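PDB 3GBH: NAD(P)H-flavin oxidoreductase from Staphylococcus epidermidis ATCC 12228, which probably uses NAD(P)H to reduce flavin or other acceptors through its bound flavin mononucleotide, as expected of a nitroreductase-family enzyme. Local coordinates for residues Thr43-Ser48 with Gln52-Ala57; Pro125-Leu130 with Lys136-Ile141; Gln149-Ala154 with Tyr159-Ile164. One frame throughout, in Å; residues are numbered along the deposited sequence.

Interaction 1: Thr43-Ser48 with Gln52-Ala57; sequences TKAPSS and QPWRIA. With FMN (flavin mononucleotide), chain E.
Trp-54 lies against the loop made by Thr-43, Ala-45, Pro-46 and Ser-47. Its CB points toward that loop. CG sits between the backbone N and the carbonyl carbon (chi1 39°), and the indole reaches along residues 43-48. At the pyrrole end, NE1 meets the methyl CG2 of Thr-43 at 3.5 Å, obliquely. CZ2 comes to 3.7 Å from the carbonyl O of Thr-43. At the far tip, CH2 lies 3.5 Å from Ala-45 O, which is at the ring edge, and 4.1 Å from Ala-45 CB. Pro-46 O lies at the ring edge too, 3.8 Å from CZ3. CZ3 also meets Ser-47 CB at 3.8 Å, obliquely. Pro-46 O is buried and has no hydrogen-bond partner in the model. One face of the indole is covered by Gln-52 CA and Pro-53 CD, both offset toward the rim.

The direct polar link is Gln-52 N to Ser-47 OG, 3.0 Å and moderately bent at 153°. It ties the loop at Ser-47 to Gln-52, just before the strand. The CB of Pro-46 is directed away from segment 52-57; Pro-46, Ser-47 and Ser-48 line an FMN pocket. Pro-46 CB approaches the ribityl O3', and Ser-48 N lies 3.6 Å from C8 of the flavin. Arg-18 and Arg-203 of the second subunit hold the same FMN.

The contact joins the loop after helix 32-42 to the start of strand 54-59. Trp-54 also packs on Met-146 of helix 132-156. Ile-56 and Ala-57 pair in parallel with a strand of the second subunit, so the sheet continues across the interface.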
loop_
_atom_site.group_PDB
_atom_site.type_symbol
_atom_site.label_atom_id
_atom_site.label_comp_id
_atom_site.label_asym_id
_atom_site.label_seq_id
_atom_site.Cartn_x
_atom_site.Cartn_y
_atom_site.Cartn_z
ATOM N N THR B 43 23.181 -19.478 -4.229
ATOM C CA THR B 43 22.974 -20.810 -3.648
ATOM C C THR B 43 22.281 -20.753 -2.282
ATOM O O THR B 43 22.067 -21.795 -1.662
ATOM C CB THR B 43 24.300 -21.561 -3.536
ATOM O OG1 THR B 43 25.218 -20.777 -2.768
ATOM C CG2 THR B 43 24.853 -21.845 -4.929
ATOM N N LYS B 44 21.904 -19.545 -1.831
ATOM C CA LYS B 44 20.906 -19.379 -0.743
ATOM C C LYS B 44 19.484 -19.720 -1.179
ATOM O O LYS B 44 18.570 -19.747 -0.361
ATOM C CB LYS B 44 20.940 -17.963 -0.148
ATOM C CG LYS B 44 22.175 -17.669 0.641
ATOM C CD LYS B 44 22.286 -16.187 1.144
ATOM C CE LYS B 44 21.302 -15.889 2.262
ATOM N NZ LYS B 44 21.615 -16.685 3.464
ATOM N N ALA B 45 19.289 -19.952 -2.473
ATOM C CA ALA B 45 18.036 -20.453 -3.025
ATOM C C ALA B 45 17.591 -21.703 -2.285
ATOM O O ALA B 45 18.426 -22.473 -1.802
ATOM C CB ALA B 45 18.225 -20.788 -4.514
ATOM N N PRO B 46 16.278 -21.945 -2.245
ATOM C CA PRO B 46 15.796 -23.156 -1.617
ATOM C C PRO B 46 15.930 -24.342 -2.566
ATOM O O PRO B 46 16.051 -24.176 -3.775
ATOM C CB PRO B 46 14.313 -22.845 -1.369
ATOM C CG PRO B 46 13.951 -21.942 -2.497
ATOM C CD PRO B 46 15.179 -21.142 -2.812
ATOM N N SER B 47 15.894 -25.537 -2.001
ATOM C CA SER B 47 15.896 -26.748 -2.794
ATOM C C SER B 47 15.179 -27.839 -2.033
ATOM O O SER B 47 15.058 -27.786 -0.803
ATOM C CB SER B 47 17.323 -27.188 -3.115
ATOM O OG SER B 47 18.032 -27.488 -1.915
ATOM N N SER B 48 14.713 -28.845 -2.771
ATOM C CA SER B 48 13.946 -29.931 -2.173
ATOM C C SER B 48 14.841 -30.604 -1.122
ATOM O O SER B 48 15.992 -30.916 -1.395
ATOM C CB SER B 48 13.471 -30.906 -3.288
ATOM O OG SER B 48 12.800 -32.037 -2.757
ATOM N N GLN B 52 20.348 -29.303 -2.504
ATOM C CA GLN B 52 21.287 -28.466 -3.246
ATOM C C GLN B 52 21.969 -29.223 -4.399
ATOM O O GLN B 52 23.173 -29.360 -4.427
ATOM C CB GLN B 52 22.324 -27.943 -2.273
ATOM C CG GLN B 52 21.721 -27.080 -1.179
ATOM C CD GLN B 52 22.708 -26.825 -0.075
ATOM O OE1 GLN B 52 23.737 -26.139 -0.273
ATOM N NE2 GLN B 52 22.449 -27.429 1.081
ATOM N N PRO B 53 21.182 -29.718 -5.364
ATOM C CA PRO B 53 21.743 -30.589 -6.408
ATOM C C PRO B 53 22.470 -29.863 -7.563
ATOM O O PRO B 53 22.951 -30.518 -8.530
ATOM C CB PRO B 53 20.511 -31.283 -6.936
ATOM C CG PRO B 53 19.434 -30.219 -6.870
ATOM C CD PRO B 53 19.746 -29.471 -5.567
ATOM N N TRP B 54 22.551 -28.540 -7.486
ATOM C CA TRP B 54 23.088 -27.750 -8.580
ATOM C C TRP B 54 24.598 -27.835 -8.600
ATOM O O TRP B 54 25.241 -27.841 -7.545
ATOM C CB TRP B 54 22.682 -26.289 -8.470
ATOM C CG TRP B 54 22.697 -25.745 -7.069
ATOM C CD1 TRP B 54 23.787 -25.507 -6.293
ATOM C CD2 TRP B 54 21.552 -25.405 -6.272
ATOM N NE1 TRP B 54 23.400 -25.001 -5.076
ATOM C CE2 TRP B 54 22.030 -24.943 -5.033
ATOM C CE3 TRP B 54 20.175 -25.434 -6.495
ATOM C CZ2 TRP B 54 21.180 -24.526 -4.018
ATOM C CZ3 TRP B 54 19.325 -25.023 -5.490
ATOM C CH2 TRP B 54 19.817 -24.568 -4.277
ATOM N N ARG B 55 25.157 -27.863 -9.816
ATOM C CA ARG B 55 26.611 -27.878 -10.019
ATOM C C ARG B 55 26.934 -26.902 -11.142
ATOM O O ARG B 55 26.434 -27.049 -12.250
ATOM C CB ARG B 55 27.067 -29.276 -10.416
ATOM C CG ARG B 55 26.667 -30.376 -9.412
ATOM C CD ARG B 55 27.337 -30.259 -8.038
ATOM N NE ARG B 55 26.909 -31.376 -7.200
ATOM C CZ ARG B 55 25.989 -31.310 -6.244
ATOM N NH1 ARG B 55 25.390 -30.168 -5.922
ATOM N NH2 ARG B 55 25.667 -32.411 -5.593
ATOM N N ILE B 56 27.782 -25.924 -10.865
ATOM C CA ILE B 56 28.050 -24.826 -11.809
ATOM C C ILE B 56 29.450 -24.975 -12.440
ATOM O O ILE B 56 30.459 -24.907 -11.738
ATOM C CB ILE B 56 27.953 -23.455 -11.121
ATOM C CG1 ILE B 56 26.600 -23.308 -10.396
ATOM C CG2 ILE B 56 28.172 -22.320 -12.190
ATOM C CD1 ILE B 56 26.471 -22.028 -9.561
ATOM N N ALA B 57 29.495 -25.187 -13.762
ATOM C CA ALA B 57 30.736 -25.104 -14.537
ATOM C C ALA B 57 30.865 -23.657 -15.025
ATOM O O ALA B 57 30.058 -23.208 -15.840
ATOM C CB ALA B 57 30.720 -26.097 -15.732
HETATM N N1 FMN E . 9.269 -27.838 2.468
HETATM C C2 FMN E . 8.212 -28.496 3.063
HETATM O O2 FMN E . 7.941 -28.261 4.257
HETATM N N3 FMN E . 7.473 -29.418 2.332
HETATM C C4 FMN E . 7.764 -29.695 1.005
HETATM O O4 FMN E . 7.051 -30.527 0.411
HETATM C C4A FMN E . 8.854 -29.039 0.389
HETATM N N5 FMN E . 9.223 -29.305 -0.924
HETATM C C5A FMN E . 10.095 -28.438 -1.566
HETATM C C6 FMN E . 10.234 -28.482 -2.952
HETATM C C7 FMN E . 11.067 -27.627 -3.625
HETATM C C7M FMN E . 11.183 -27.685 -5.127
HETATM C C8 FMN E . 11.796 -26.697 -2.906
HETATM C C8M FMN E . 12.687 -25.749 -3.644
HETATM C C9 FMN E . 11.673 -26.627 -1.529
HETATM C C9A FMN E . 10.827 -27.504 -0.830
HETATM N N10 FMN E . 10.679 -27.460 0.558
HETATM C C10 FMN E . 9.616 -28.123 1.142
HETATM C "C1'" FMN E . 11.426 -26.415 1.378
HETATM C "C2'" FMN E . 12.875 -26.852 1.537
HETATM O "O2'" FMN E . 13.008 -27.808 2.581
HETATM C "C3'" FMN E . 13.715 -25.638 1.898
HETATM O "O3'" FMN E . 13.657 -24.699 0.858
HETATM C "C4'" FMN E . 15.159 -25.991 2.217
HETATM O "O4'" FMN E . 15.106 -26.757 3.412
HETATM C "C5'" FMN E . 15.984 -24.716 2.384
HETATM O "O5'" FMN E . 15.490 -23.903 3.465
HETATM P P FMN E . 15.031 -22.389 3.198
HETATM O O1P FMN E . 14.497 -21.798 4.498
HETATM O O2P FMN E . 13.952 -22.389 2.142
HETATM O O3P FMN E . 16.128 -21.546 2.668
#

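Interaction 2: Pro125-Leu130 with Lys136-Ile141; sequences PYYKNL and KDIVNI
A small contact near the junction of helix 113-128 and helix 132-156 brings Tyr-127 and Leu-130, the latter in the connecting loop, against Ile-138. Ile-138 carries its side of the contact. With CG1 anti to the carbonyl carbon (chi1 -71°) and the chain extended beyond it, CD1 reaches both Tyr-127 and Leu-130. CG2 meets the hydroxyl OH of Tyr-127 at 3.5 Å. CD1 lies 3.9 Å from CE1 of the same ring, approaching it obliquely. Leu-130 crosses Ile-138 at about a right angle. Its CD1 is placed 3.3 Å from CD1 of Ile-138, tighter than usual for two methyls, and the exact spacing is doubtful.

Asn-129 turns its side chain back on the chain. ND2 donates to Pro-125 O at 2.6 Å in a nearly straight bond (171°). The bond lies in the carbonyl plane and uses a lone pair. The backbone bonds from Asn-129 and Leu-130 are weak.

No hydrogen bond spans the two segments. The join rests on van der Waals contact, including that of the tyrosine hydroxyl with a methyl. The hydroxyl of Tyr-127 thus both touches Ile-138 and hydrogen-bonds to Ser-48 of an FMN pocket.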
loop_
_atom_site.group_PDB
_atom_site.type_symbol
_atom_site.label_atom_id
_atom_site.label_comp_id
_atom_site.label_asym_id
_atom_site.label_seq_id
_atom_site.Cartn_x
_atom_site.Cartn_y
_atom_site.Cartn_z
ATOM N N PRO B 125 15.913 -43.109 1.758
ATOM C CA PRO B 125 15.157 -44.115 0.993
ATOM C C PRO B 125 14.237 -43.512 -0.068
ATOM O O PRO B 125 14.008 -44.110 -1.111
ATOM C CB PRO B 125 14.324 -44.824 2.064
ATOM C CG PRO B 125 15.059 -44.582 3.354
ATOM C CD PRO B 125 15.696 -43.229 3.208
ATOM N N TYR B 126 13.704 -42.342 0.202
ATOM C CA TYR B 126 12.814 -41.694 -0.751
ATOM C C TYR B 126 13.597 -41.241 -1.989
ATOM O O TYR B 126 13.251 -41.624 -3.111
ATOM C CB TYR B 126 12.032 -40.562 -0.073
ATOM C CG TYR B 126 11.354 -39.613 -1.018
ATOM C CD1 TYR B 126 10.346 -40.038 -1.882
ATOM C CD2 TYR B 126 11.710 -38.263 -1.035
ATOM C CE1 TYR B 126 9.736 -39.130 -2.759
ATOM C CE2 TYR B 126 11.123 -37.379 -1.887
ATOM C CZ TYR B 126 10.137 -37.808 -2.745
ATOM O OH TYR B 126 9.577 -36.862 -3.586
ATOM N N TYR B 127 14.685 -40.506 -1.784
ATOM C CA TYR B 127 15.509 -39.988 -2.901
ATOM C C TYR B 127 16.211 -41.107 -3.663
ATOM O O TYR B 127 16.298 -41.060 -4.895
ATOM C CB TYR B 127 16.535 -38.934 -2.399
ATOM C CG TYR B 127 16.109 -37.473 -2.627
ATOM C CD1 TYR B 127 14.784 -37.080 -2.494
ATOM C CD2 TYR B 127 17.046 -36.493 -2.981
ATOM C CE1 TYR B 127 14.375 -35.776 -2.747
ATOM C CE2 TYR B 127 16.657 -35.175 -3.230
ATOM C CZ TYR B 127 15.309 -34.827 -3.091
ATOM O OH TYR B 127 14.903 -33.551 -3.348
ATOM N N LYS B 128 16.704 -42.111 -2.953
ATOM C CA LYS B 128 17.440 -43.195 -3.598
ATOM C C LYS B 128 16.546 -44.077 -4.444
ATOM O O LYS B 128 17.037 -44.818 -5.287
ATOM C CB LYS B 128 18.156 -44.084 -2.566
ATOM C CG LYS B 128 19.353 -43.423 -1.907
ATOM C CD LYS B 128 19.993 -44.371 -0.891
ATOM C CE LYS B 128 21.290 -43.818 -0.320
ATOM N NZ LYS B 128 21.821 -44.677 0.818
ATOM N N ASN B 129 15.242 -44.032 -4.202
ATOM C CA ASN B 129 14.333 -44.875 -4.942
ATOM C C ASN B 129 13.481 -44.138 -6.001
ATOM O O ASN B 129 12.672 -44.767 -6.669
ATOM C CB ASN B 129 13.465 -45.639 -3.963
ATOM C CG ASN B 129 14.232 -46.713 -3.251
ATOM O OD1 ASN B 129 14.483 -47.755 -3.821
ATOM N ND2 ASN B 129 14.610 -46.468 -1.986
ATOM N N LEU B 130 13.692 -42.831 -6.176
ATOM C CA LEU B 130 13.069 -42.087 -7.255
ATOM C C LEU B 130 13.545 -42.575 -8.614
ATOM O O LEU B 130 14.712 -42.895 -8.789
ATOM C CB LEU B 130 13.407 -40.580 -7.156
ATOM C CG LEU B 130 12.694 -39.761 -6.090
ATOM C CD1 LEU B 130 13.415 -38.406 -5.899
ATOM C CD2 LEU B 130 11.255 -39.541 -6.477
ATOM N N LYS B 136 15.285 -36.169 -12.351
ATOM C CA LYS B 136 15.611 -35.097 -13.313
ATOM C C LYS B 136 14.652 -33.894 -13.098
ATOM O O LYS B 136 15.079 -32.733 -13.104
ATOM C CB LYS B 136 15.569 -35.629 -14.750
ATOM C CG LYS B 136 15.780 -34.564 -15.857
ATOM N N ASP B 137 13.380 -34.166 -12.841
ATOM C CA ASP B 137 12.427 -33.083 -12.566
ATOM C C ASP B 137 12.867 -32.290 -11.323
ATOM O O ASP B 137 12.855 -31.050 -11.315
ATOM C CB ASP B 137 11.011 -33.620 -12.339
ATOM C CG ASP B 137 10.342 -34.158 -13.601
ATOM O OD1 ASP B 137 10.847 -33.948 -14.722
ATOM O OD2 ASP B 137 9.281 -34.815 -13.430
ATOM N N ILE B 138 13.268 -33.000 -10.280
ATOM C CA ILE B 138 13.669 -32.344 -9.027
ATOM C C ILE B 138 14.868 -31.443 -9.251
ATOM O O ILE B 138 14.890 -30.300 -8.791
ATOM C CB ILE B 138 13.994 -33.367 -7.907
ATOM C CG1 ILE B 138 12.701 -34.046 -7.412
ATOM C CG2 ILE B 138 14.737 -32.683 -6.717
ATOM C CD1 ILE B 138 12.925 -35.145 -6.366
ATOM N N VAL B 139 15.875 -31.954 -9.940
ATOM C CA VAL B 139 17.111 -31.181 -10.090
ATOM C C VAL B 139 16.918 -30.008 -11.073
ATOM O O VAL B 139 17.522 -28.948 -10.882
ATOM C CB VAL B 139 18.327 -32.065 -10.401
ATOM C CG1 VAL B 139 18.434 -33.205 -9.345
ATOM C CG2 VAL B 139 18.301 -32.640 -11.839
ATOM N N ASN B 140 16.086 -30.192 -12.095
ATOM C CA ASN B 140 15.748 -29.098 -13.027
ATOM C C ASN B 140 15.099 -27.956 -12.285
ATOM O O ASN B 140 15.459 -26.792 -12.484
ATOM C CB ASN B 140 14.805 -29.553 -14.152
ATOM C CG ASN B 140 15.517 -30.310 -15.254
ATOM O OD1 ASN B 140 16.727 -30.205 -15.405
ATOM N ND2 ASN B 140 14.766 -31.122 -16.003
ATOM N N ILE B 141 14.132 -28.294 -11.432
ATOM C CA ILE B 141 13.426 -27.303 -10.648
ATOM C C ILE B 141 14.376 -26.608 -9.677
ATOM O O ILE B 141 14.440 -25.373 -9.672
ATOM C CB ILE B 141 12.179 -27.886 -9.906
ATOM C CG1 ILE B 141 11.110 -28.342 -10.926
ATOM C CG2 ILE B 141 11.617 -26.873 -8.929
ATOM C CD1 ILE B 141 10.066 -29.303 -10.353
#

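Interaction 3: Gln149-Ala154 with Tyr159-Ile164. With FMN (flavin mononucleotide), chain H.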
loop_
_atom_site.group_PDB
_atom_site.type_symbol
_atom_site.label_atom_id
_atom_site.label_comp_id
_atom_site.label_asym_id
_atom_site.label_seq_id
_atom_site.Cartn_x
_atom_site.Cartn_y
_atom_site.Cartn_z
ATOM N N GLN B 149 17.900 -16.594 -9.014
ATOM C CA GLN B 149 18.542 -15.801 -8.006
ATOM C C GLN B 149 19.970 -15.402 -8.440
ATOM O O GLN B 149 20.405 -14.297 -8.156
ATOM C CB GLN B 149 18.484 -16.510 -6.658
ATOM C CG GLN B 149 18.944 -15.694 -5.490
ATOM C CD GLN B 149 18.362 -16.197 -4.180
ATOM O OE1 GLN B 149 17.160 -16.175 -3.981
ATOM N NE2 GLN B 149 19.232 -16.649 -3.277
ATOM N N LEU B 150 20.679 -16.267 -9.168
ATOM C CA LEU B 150 22.007 -15.899 -9.710
ATOM C C LEU B 150 21.912 -14.721 -10.692
ATOM O O LEU B 150 22.704 -13.781 -10.630
ATOM C CB LEU B 150 22.640 -17.105 -10.404
ATOM C CG LEU B 150 24.137 -17.028 -10.670
ATOM C CD1 LEU B 150 24.693 -18.459 -10.736
ATOM C CD2 LEU B 150 24.437 -16.195 -11.916
HETATM N N MSE B 151 20.924 -14.759 -11.578
HETATM C CA MSE B 151 20.741 -13.674 -12.552
HETATM C C MSE B 151 20.389 -12.339 -11.901
HETATM O O MSE B 151 20.900 -11.290 -12.304
HETATM C CB MSE B 151 19.707 -14.073 -13.599
HETATM C CG MSE B 151 20.160 -15.226 -14.488
HETATM SE SE MSE B 151 18.951 -15.442 -16.010
HETATM C CE MSE B 151 17.696 -16.698 -15.168
ATOM N N LEU B 152 19.561 -12.378 -10.858
ATOM C CA LEU B 152 19.219 -11.164 -10.124
ATOM C C LEU B 152 20.433 -10.606 -9.386
ATOM O O LEU B 152 20.730 -9.409 -9.459
ATOM C CB LEU B 152 18.028 -11.402 -9.167
ATOM C CG LEU B 152 16.728 -11.680 -9.932
ATOM C CD1 LEU B 152 15.622 -12.243 -9.023
ATOM C CD2 LEU B 152 16.257 -10.453 -10.646
ATOM N N THR B 153 21.160 -11.478 -8.706
ATOM C CA THR B 153 22.362 -11.055 -7.961
ATOM C C THR B 153 23.420 -10.514 -8.898
ATOM O O THR B 153 24.061 -9.507 -8.607
ATOM C CB THR B 153 22.966 -12.203 -7.093
ATOM O OG1 THR B 153 21.938 -12.715 -6.244
ATOM C CG2 THR B 153 24.117 -11.643 -6.218
ATOM N N ALA B 154 23.587 -11.166 -10.049
ATOM C CA ALA B 154 24.536 -10.668 -11.053
ATOM C C ALA B 154 24.164 -9.231 -11.440
ATOM O O ALA B 154 25.024 -8.307 -11.460
ATOM C CB ALA B 154 24.547 -11.600 -12.287
ATOM N N TYR B 159 26.278 -6.422 -13.423
ATOM C CA TYR B 159 26.492 -7.312 -14.580
ATOM C C TYR B 159 25.166 -7.608 -15.270
ATOM O O TYR B 159 24.097 -7.245 -14.762
ATOM C CB TYR B 159 27.178 -8.616 -14.138
ATOM C CG TYR B 159 28.521 -8.360 -13.541
ATOM C CD1 TYR B 159 29.481 -7.672 -14.256
ATOM C CD2 TYR B 159 28.836 -8.775 -12.257
ATOM C CE1 TYR B 159 30.711 -7.398 -13.720
ATOM C CE2 TYR B 159 30.085 -8.510 -11.703
ATOM C CZ TYR B 159 31.028 -7.824 -12.447
ATOM O OH TYR B 159 32.297 -7.518 -11.938
ATOM N N ASP B 160 25.241 -8.218 -16.444
ATOM C CA ASP B 160 24.073 -8.702 -17.138
ATOM C C ASP B 160 24.263 -10.142 -17.523
ATOM O O ASP B 160 25.387 -10.646 -17.532
ATOM C CB ASP B 160 23.784 -7.842 -18.348
ATOM C CG ASP B 160 23.119 -6.523 -17.956
ATOM O OD1 ASP B 160 21.902 -6.560 -17.629
ATOM O OD2 ASP B 160 23.807 -5.472 -17.939
ATOM N N THR B 161 23.153 -10.800 -17.823
ATOM C CA THR B 161 23.139 -12.201 -18.173
ATOM C C THR B 161 22.209 -12.491 -19.344
ATOM O O THR B 161 21.396 -11.640 -19.738
ATOM C CB THR B 161 22.676 -13.075 -16.997
ATOM O OG1 THR B 161 21.370 -12.665 -16.585
ATOM C CG2 THR B 161 23.682 -13.011 -15.837
ATOM N N ASN B 162 22.339 -13.707 -19.858
ATOM C CA ASN B 162 21.443 -14.259 -20.898
ATOM C C ASN B 162 21.294 -15.730 -20.599
ATOM O O ASN B 162 22.276 -16.502 -20.721
ATOM C CB ASN B 162 22.017 -14.035 -22.298
ATOM C CG ASN B 162 21.146 -14.614 -23.441
ATOM O OD1 ASN B 162 21.671 -14.881 -24.502
ATOM N ND2 ASN B 162 19.835 -14.773 -23.234
ATOM N N PRO B 163 20.096 -16.139 -20.147
ATOM C CA PRO B 163 19.887 -17.586 -19.978
ATOM C C PRO B 163 19.735 -18.244 -21.320
ATOM O O PRO B 163 19.141 -17.664 -22.225
ATOM C CB PRO B 163 18.619 -17.665 -19.127
ATOM C CG PRO B 163 17.868 -16.408 -19.444
ATOM C CD PRO B 163 18.905 -15.358 -19.768
ATOM N N ILE B 164 20.282 -19.452 -21.450
ATOM C CA ILE B 164 20.459 -20.098 -22.729
ATOM C C ILE B 164 20.112 -21.582 -22.572
ATOM O O ILE B 164 20.633 -22.258 -21.675
ATOM C CB ILE B 164 21.924 -19.895 -23.259
ATOM C CG1 ILE B 164 22.147 -18.428 -23.665
ATOM C CG2 ILE B 164 22.227 -20.788 -24.462
ATOM C CD1 ILE B 164 23.572 -18.009 -23.963
HETATM N N1 FMN H . 18.181 -16.553 -25.564
HETATM C C2 FMN H . 19.102 -16.805 -26.571
HETATM O O2 FMN H . 19.605 -15.887 -27.228
HETATM N N3 FMN H . 19.443 -18.101 -26.854
HETATM C C4 FMN H . 18.893 -19.164 -26.134
HETATM O O4 FMN H . 19.222 -20.330 -26.423
HETATM C C4A FMN H . 17.960 -18.908 -25.142
HETATM N N5 FMN H . 17.359 -19.931 -24.428
HETATM C C5A FMN H . 16.707 -19.660 -23.243
HETATM C C6 FMN H . 16.407 -20.685 -22.330
HETATM C C7 FMN H . 15.759 -20.409 -21.145
HETATM C C7M FMN H . 15.440 -21.519 -20.180
HETATM C C8 FMN H . 15.378 -19.093 -20.861
HETATM C C8M FMN H . 14.677 -18.716 -19.593
HETATM C C9 FMN H . 15.669 -18.084 -21.760
HETATM C C9A FMN H . 16.343 -18.336 -22.959
HETATM N N10 FMN H . 16.660 -17.315 -23.867
HETATM C C10 FMN H . 17.598 -17.584 -24.864
HETATM C "C1'" FMN H . 16.349 -15.867 -23.544
HETATM C "C2'" FMN H . 14.856 -15.652 -23.792
HETATM O "O2'" FMN H . 14.587 -15.523 -25.178
HETATM C "C3'" FMN H . 14.396 -14.406 -23.027
HETATM O "O3'" FMN H . 14.516 -14.649 -21.648
HETATM C "C4'" FMN H . 12.966 -13.968 -23.344
HETATM O "O4'" FMN H . 12.893 -13.566 -24.713
HETATM C "C5'" FMN H . 12.550 -12.823 -22.424
HETATM O "O5'" FMN H . 13.407 -11.704 -22.617
HETATM P P FMN H . 14.218 -11.091 -21.385
HETATM O O1P FMN H . 15.014 -9.903 -21.844
HETATM O O2P FMN H . 15.073 -12.184 -20.816
HETATM O O3P FMN H . 13.258 -10.657 -20.303
HETATM O O HOH W 1 21.218 -10.575 -14.952
#
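Met-151, present as selenomethionine, reaches from helix 132-156 to Thr-161 and Pro-163 of strand 160-164. The segment axes of 149-154, within that helix, and strand 160-164 run nearly antiparallel (156°) and come within 7.8 Å. Met-151 CG stands anti to the carbonyl carbon, and the chain then bends at chi3 (-90°). CG passes 3.5 Å from Thr-161 OG1, with the side chains crossing at about a right angle. Farther out, SE rests 3.7 Å from CG of Pro-163.

Thr-161 points its CB toward the helix and divides its branches. OG1 takes the position between its own backbone N and carbonyl carbon (chi1 58°), on the Met-151 side. CG2 lies beside the backbone N and meets CB of Ala-154 at 3.9 Å. A water bridges the same pair of elements: it donates to Met-151 O and is hydrogen-bonded to Thr-161 OG1 at 2.7 Å.

Tyr-159 N donates to Ala-154 O at 3.0 Å, from above the carbonyl plane. The bond spans five residues at the end of the helix, consistent in spacing with the 6→1 bond of a Schellman motif. The ring of Tyr-159 leads away, and its OH bonds to Tyr-28. Within the helix, Thr-153 N and OG1 reach Gln-149 O from opposite faces of its plane.

Pro-163 lies between the helix and the FMN. Its CG is 3.6 Å from C9 of the flavin, and its CB also touches SE of Met-151. Asn-162 and Ile-164 approach the cofactor too. Thr-161 therefore combines a water-mediated bond with methyl packing, while the selenium end of Met-151 backs a proline that touches the isoalloxazine. Met-151 thus serves as a second-shell residue behind Pro-163.

How the interactions relate
From the N terminus, interaction 1 closes a three-residue gap between the loop after helix 32-42 and strand 54-59. Interaction 2 then closes over the five residues between its segments, four of them helical, where helix 113-128 gives way to helix 132-156. Interaction 3 closes over four residues, two still helical, between that long helix and strand 160-164. The three follow in series; none nests or crosses. Interactions 1 and 2 meet at Ser-48 with Tyr-127 and also where Pro-53 packs on Val-139; interactions 1 and 3 where Ile-56 touches Leu-150. Interactions 2 and 3 share helix 132-156 without touching. Interactions 1 and 3 use the sheet's outermost strands within the chain and line two different FMN molecules.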